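Local coordinates for DNA alpha-glucosyltransferase (Enterobacteria phage T4, PDB 1Y6G), which belongs to the GT-B clan of glycosyltransferases and carries two separate parallel beta-sheets flanked by helices, at residues Leu81-Val86 against Val112-His117; Glu132-Ala137 against Lys155-Glu160. All coordinates share one frame; numbering follows the deposited sequence.

Contact 1 (Leu81-Val86 against Val112-His117); sequences LIINSV and VVVYQH. With NCO (cobalt hexammine(III)), chain L.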
# COMPACT_ATOMS: atom_id res chain seq x y z
N LEU D 81 -2.27 -33.42 -16.39
CA LEU D 81 -3.00 -32.50 -15.54
C LEU D 81 -2.29 -31.18 -15.66
O LEU D 81 -1.11 -31.06 -15.32
CB LEU D 81 -2.97 -32.96 -14.09
CG LEU D 81 -3.61 -31.99 -13.09
CD1 LEU D 81 -5.11 -31.99 -13.27
CD2 LEU D 81 -3.26 -32.39 -11.66
N ILE D 82 -3.01 -30.18 -16.15
CA ILE D 82 -2.48 -28.85 -16.32
C ILE D 82 -3.03 -27.97 -15.20
O ILE D 82 -4.24 -27.82 -15.08
CB ILE D 82 -2.91 -28.32 -17.69
CG1 ILE D 82 -2.24 -29.16 -18.78
CG2 ILE D 82 -2.57 -26.86 -17.82
CD1 ILE D 82 -2.53 -28.72 -20.19
N ILE D 83 -2.14 -27.41 -14.37
CA ILE D 83 -2.54 -26.54 -13.25
C ILE D 83 -2.23 -25.11 -13.64
O ILE D 83 -1.07 -24.77 -13.80
CB ILE D 83 -1.72 -26.85 -11.96
CG1 ILE D 83 -1.88 -28.31 -11.57
CG2 ILE D 83 -2.22 -26.01 -10.79
CD1 ILE D 83 -1.17 -28.68 -10.29
N ASN D 84 -3.25 -24.26 -13.81
CA ASN D 84 -2.99 -22.87 -14.19
C ASN D 84 -3.08 -21.86 -13.05
O ASN D 84 -2.60 -20.73 -13.16
CB ASN D 84 -3.93 -22.43 -15.32
CG ASN D 84 -3.62 -23.13 -16.61
OD1 ASN D 84 -2.46 -23.38 -16.93
ND2 ASN D 84 -4.65 -23.43 -17.38
N SER D 85 -3.70 -22.27 -11.94
CA SER D 85 -3.85 -21.41 -10.79
C SER D 85 -3.90 -22.27 -9.52
O SER D 85 -4.13 -23.48 -9.61
CB SER D 85 -5.12 -20.57 -10.92
OG SER D 85 -6.27 -21.37 -10.81
N VAL D 86 -3.67 -21.65 -8.36
CA VAL D 86 -3.69 -22.35 -7.07
C VAL D 86 -4.54 -21.49 -6.12
O VAL D 86 -4.72 -20.30 -6.35
CB VAL D 86 -2.24 -22.54 -6.45
CG1 VAL D 86 -1.26 -23.07 -7.50
CG2 VAL D 86 -1.74 -21.23 -5.89
N VAL D 112 2.03 -33.93 -14.39
CA VAL D 112 1.62 -32.61 -13.93
C VAL D 112 2.34 -31.44 -14.64
O VAL D 112 3.57 -31.40 -14.71
CB VAL D 112 1.82 -32.47 -12.40
CG1 VAL D 112 1.40 -31.09 -11.92
CG2 VAL D 112 1.01 -33.52 -11.70
N VAL D 113 1.56 -30.50 -15.16
CA VAL D 113 2.10 -29.35 -15.86
C VAL D 113 1.66 -28.03 -15.23
O VAL D 113 0.50 -27.63 -15.36
CB VAL D 113 1.64 -29.34 -17.32
CG1 VAL D 113 2.16 -28.11 -18.02
CG2 VAL D 113 2.11 -30.59 -18.02
N VAL D 114 2.59 -27.36 -14.55
CA VAL D 114 2.28 -26.08 -13.93
C VAL D 114 2.62 -24.90 -14.82
O VAL D 114 3.70 -24.84 -15.40
CB VAL D 114 3.02 -25.90 -12.59
CG1 VAL D 114 2.71 -24.54 -12.01
CG2 VAL D 114 2.60 -26.97 -11.63
N TYR D 115 1.69 -23.98 -14.92
CA TYR D 115 1.86 -22.77 -15.72
C TYR D 115 1.77 -21.63 -14.72
O TYR D 115 0.71 -21.41 -14.14
CB TYR D 115 0.73 -22.62 -16.74
CG TYR D 115 0.91 -23.37 -18.03
CD1 TYR D 115 1.53 -22.76 -19.13
CD2 TYR D 115 0.52 -24.69 -18.15
CE1 TYR D 115 1.75 -23.45 -20.30
CE2 TYR D 115 0.74 -25.41 -19.33
CZ TYR D 115 1.36 -24.78 -20.40
OH TYR D 115 1.62 -25.51 -21.54
N GLN D 116 2.87 -20.93 -14.48
CA GLN D 116 2.84 -19.78 -13.58
C GLN D 116 2.43 -18.61 -14.47
O GLN D 116 3.08 -18.35 -15.47
CB GLN D 116 4.21 -19.56 -12.96
CG GLN D 116 4.33 -18.25 -12.18
CD GLN D 116 3.15 -17.97 -11.28
OE1 GLN D 116 2.72 -18.80 -10.46
NE2 GLN D 116 2.61 -16.76 -11.40
N HIS D 117 1.35 -17.92 -14.11
CA HIS D 117 0.87 -16.83 -14.94
C HIS D 117 1.14 -15.41 -14.51
O HIS D 117 1.08 -14.50 -15.33
CB HIS D 117 -0.63 -16.99 -15.14
CG HIS D 117 -0.99 -18.04 -16.13
ND1 HIS D 117 -1.20 -17.76 -17.46
CD2 HIS D 117 -1.09 -19.38 -16.00
CE1 HIS D 117 -1.42 -18.89 -18.11
NE2 HIS D 117 -1.36 -19.88 -17.25
CO NCO L . -1.88 -11.75 -15.79
N1 NCO L . -3.05 -11.84 -17.42
N2 NCO L . -1.12 -13.55 -16.28
N3 NCO L . -0.46 -10.85 -16.89
N4 NCO L . -0.69 -11.67 -14.16
N5 NCO L . -2.64 -9.95 -15.29
N6 NCO L . -3.32 -12.66 -14.69
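Strands 80-85 and 111-115, paired through Leu-81, Ile-82 and Ile-83 with Val-112, Val-113 and Val-114, belong to a beta-alpha-beta crossover whose connecting helix is 93-104. They run parallel, with their axes inclined by 21°. Val-113 is gripped on both its polar backbone atoms: its N donates to Leu-81 O at 2.7 Å, and its O accepts from Ile-83 N at 2.8 Å. Tyr-115 N then reaches Ile-83 O at 3.1 Å. Beta-branched residues suit these extended backbones and fill both faces of the sheet. On one face Ile-83 CG1 lies beside its own backbone N (chi1 -57°), which sends CD1 back toward the start of the strand, 3.9 Å from Val-112 CG1. On the other, Ile-82 CG1 lies 4.1 Å from Val-113 CB, while the Ile-82 CG2 branch meets Tyr-115 CD2 at 3.8 Å. Beyond Tyr-115 the second segment leaves the strand, and the imidazole of His-117 brings CD2 to 3.5 Å from Asn-84 O. The His-117 carbonyl O accepts a hydrogen bond from N2 of a cobalt hexammine, which is also held by Asp-118 and His-119. Strand 5-10 flanks 80-85 on the side away from 111-115. Helix 18-32 covers the Ile-82 face, helix 130-136 packs on Ile-83 and Val-114, and Tyr-115 is enclosed by aromatic rings, stacked on Phe-141 and edge-to-face with Phe-177.

Contact 2 (Glu132-Ala137 against Lys155-Glu160); sequences ETVRRA and KEWYPE. With NCO (cobalt hexammine(III)), chain K.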
# COMPACT_ATOMS: atom_id res chain seq x y z
N GLU D 132 4.06 -26.71 -3.28
CA GLU D 132 3.69 -28.10 -3.40
C GLU D 132 3.38 -28.37 -4.87
O GLU D 132 3.69 -29.43 -5.39
CB GLU D 132 2.47 -28.39 -2.55
CG GLU D 132 2.76 -28.25 -1.07
CD GLU D 132 2.88 -26.80 -0.61
OE1 GLU D 132 3.30 -25.91 -1.40
OE2 GLU D 132 2.57 -26.54 0.58
N THR D 133 2.79 -27.39 -5.54
CA THR D 133 2.47 -27.53 -6.94
C THR D 133 3.73 -27.63 -7.77
O THR D 133 3.88 -28.53 -8.58
CB THR D 133 1.68 -26.34 -7.45
OG1 THR D 133 0.54 -26.12 -6.61
CG2 THR D 133 1.21 -26.59 -8.85
N VAL D 134 4.66 -26.70 -7.59
CA VAL D 134 5.89 -26.73 -8.38
C VAL D 134 6.73 -27.99 -8.15
O VAL D 134 7.28 -28.55 -9.11
CB VAL D 134 6.78 -25.48 -8.14
CG1 VAL D 134 8.17 -25.68 -8.73
CG2 VAL D 134 6.14 -24.26 -8.80
N ARG D 135 6.83 -28.43 -6.90
CA ARG D 135 7.61 -29.63 -6.60
C ARG D 135 7.04 -30.87 -7.29
O ARG D 135 7.78 -31.62 -7.94
CB ARG D 135 7.68 -29.85 -5.09
CG ARG D 135 8.66 -28.93 -4.40
CD ARG D 135 8.83 -29.21 -2.91
NE ARG D 135 9.79 -28.28 -2.31
CZ ARG D 135 11.08 -28.20 -2.67
NH1 ARG D 135 11.57 -29.00 -3.61
NH2 ARG D 135 11.87 -27.30 -2.10
N ARG D 136 5.73 -31.07 -7.15
CA ARG D 136 5.04 -32.21 -7.75
C ARG D 136 5.03 -32.15 -9.28
O ARG D 136 4.99 -33.18 -9.93
CB ARG D 136 3.61 -32.27 -7.22
CG ARG D 136 2.74 -33.30 -7.90
CD ARG D 136 3.16 -34.72 -7.55
NE ARG D 136 2.45 -35.71 -8.36
CZ ARG D 136 2.72 -35.95 -9.64
NH1 ARG D 136 2.03 -36.87 -10.30
NH2 ARG D 136 3.68 -35.29 -10.26
N ALA D 137 5.06 -30.94 -9.83
CA ALA D 137 5.04 -30.71 -11.27
C ALA D 137 6.14 -31.40 -12.07
O ALA D 137 7.21 -31.66 -11.56
CB ALA D 137 5.10 -29.23 -11.53
N LYS D 155 14.60 -19.98 -6.98
CA LYS D 155 15.89 -20.22 -6.35
C LYS D 155 15.70 -20.32 -4.84
O LYS D 155 16.54 -20.88 -4.14
CB LYS D 155 16.87 -19.10 -6.74
CG LYS D 155 17.30 -19.24 -8.20
CD LYS D 155 17.90 -17.97 -8.77
CE LYS D 155 18.13 -18.11 -10.28
NZ LYS D 155 18.47 -16.80 -10.91
N GLU D 156 14.58 -19.81 -4.37
CA GLU D 156 14.26 -19.87 -2.96
C GLU D 156 13.98 -21.33 -2.59
O GLU D 156 14.61 -21.91 -1.70
CB GLU D 156 13.02 -19.01 -2.71
CG GLU D 156 12.54 -18.96 -1.29
CD GLU D 156 11.41 -17.96 -1.12
OE1 GLU D 156 11.64 -16.76 -1.39
OE2 GLU D 156 10.30 -18.38 -0.72
N TRP D 157 13.04 -21.93 -3.31
CA TRP D 157 12.64 -23.31 -3.08
C TRP D 157 13.73 -24.32 -3.35
O TRP D 157 13.85 -25.32 -2.64
CB TRP D 157 11.43 -23.68 -3.93
CG TRP D 157 10.22 -22.87 -3.68
CD1 TRP D 157 9.73 -22.45 -2.47
CD2 TRP D 157 9.28 -22.45 -4.66
NE1 TRP D 157 8.54 -21.80 -2.65
CE2 TRP D 157 8.24 -21.78 -3.98
CE3 TRP D 157 9.21 -22.57 -6.06
CZ2 TRP D 157 7.14 -21.24 -4.65
CZ3 TRP D 157 8.12 -22.03 -6.72
CH2 TRP D 157 7.09 -21.37 -6.02
N TYR D 158 14.52 -24.07 -4.39
CA TYR D 158 15.60 -24.97 -4.79
C TYR D 158 16.94 -24.24 -4.77
O TYR D 158 17.38 -23.72 -5.79
CB TYR D 158 15.35 -25.48 -6.22
CG TYR D 158 14.11 -26.34 -6.39
CD1 TYR D 158 14.01 -27.59 -5.78
CD2 TYR D 158 13.06 -25.93 -7.21
CE1 TYR D 158 12.91 -28.41 -5.99
CE2 TYR D 158 11.95 -26.74 -7.42
CZ TYR D 158 11.89 -27.98 -6.80
OH TYR D 158 10.83 -28.81 -7.02
N PRO D 159 17.62 -24.20 -3.61
CA PRO D 159 18.92 -23.52 -3.51
C PRO D 159 19.98 -24.08 -4.45
O PRO D 159 20.85 -24.84 -4.04
CB PRO D 159 19.29 -23.71 -2.04
CG PRO D 159 18.70 -25.05 -1.73
CD PRO D 159 17.34 -24.95 -2.37
N GLU D 160 19.89 -23.70 -5.72
CA GLU D 160 20.83 -24.17 -6.74
C GLU D 160 20.33 -23.70 -8.11
O GLU D 160 19.52 -22.78 -8.22
CB GLU D 160 20.93 -25.70 -6.70
CG GLU D 160 22.21 -26.29 -7.29
CD GLU D 160 22.37 -26.06 -8.79
OE1 GLU D 160 21.50 -26.51 -9.57
OE2 GLU D 160 23.37 -25.42 -9.18
CO NCO K . 9.80 -34.68 -9.70
N1 NCO K . 10.78 -34.42 -11.44
N2 NCO K . 9.84 -36.68 -9.95
N3 NCO K . 11.56 -34.75 -8.72
N4 NCO K . 8.82 -34.94 -7.96
N5 NCO K . 9.76 -32.69 -9.45
N6 NCO K . 8.05 -34.62 -10.68
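The indole of Trp-157, the phenol ring of Tyr-158 and the guanidinium of Arg-135 are the flat groups of this contact, and Val-134 fits against both rings. Val-134 CG1 comes up at the edge of the phenol ring, 4.1 Å from Tyr-158 CE2. With CG1 anti to the backbone N (chi1 168°), Val-134 CG2 falls beside that N and touches the six-membered part of the indole, 3.6 Å from Trp-157 CZ3. The two methyls are directed at different rings, which a branched, compact side chain allows. Arg-135 and Tyr-158 run antiparallel, their flat groups steeply inclined at about 80°, though the detail of this pairing is doubtful in the model. Extended from CG to NE, the arginine carries Arg-135 NH2 to within 2.9 Å of Trp-157 O, which sits at the guanidinium edge; the bond is weak, its angle at hydrogen being 122°. The firmer partner of this arginine is Glu-131, which makes a salt bridge to NE. Cobalt hexammine binds at the end of helix 130-136, where N5 donates to Arg-135 O at 2.7 Å and N6 to Ala-137 O at 3.2 Å, with Asp-138 as a further partner. Carbonyls at the end of this helix (Arg-135) and just beyond it (Ala-137) thus face a cation, which the helix dipole would probably support, whereas Trp-157 O meets the guanidinium through a weak bond.

The contacts follow one another along the chain, contact 1 closing before contact 2 opens, and their centres lie 14 Å apart. Helix 130-136 is the shared element: Thr-133 of the helix and Ala-137, the first residue beyond it, pack on Val-114 of strand 111-115, and Thr-133 also meets Ile-83. Its Val-134 and Arg-135 turn instead to the end of helix 149-157. The result is a layered order, from the middle of the seven-stranded parallel sheet, through one covering helix, to a partly buried outer layer. Contact 1 ends near the bound UDP, about 8 Å from the His-117 side chain; the nearest atoms of contacts 1 and 2 are about 9 Å and 6 Å from the nucleic acid.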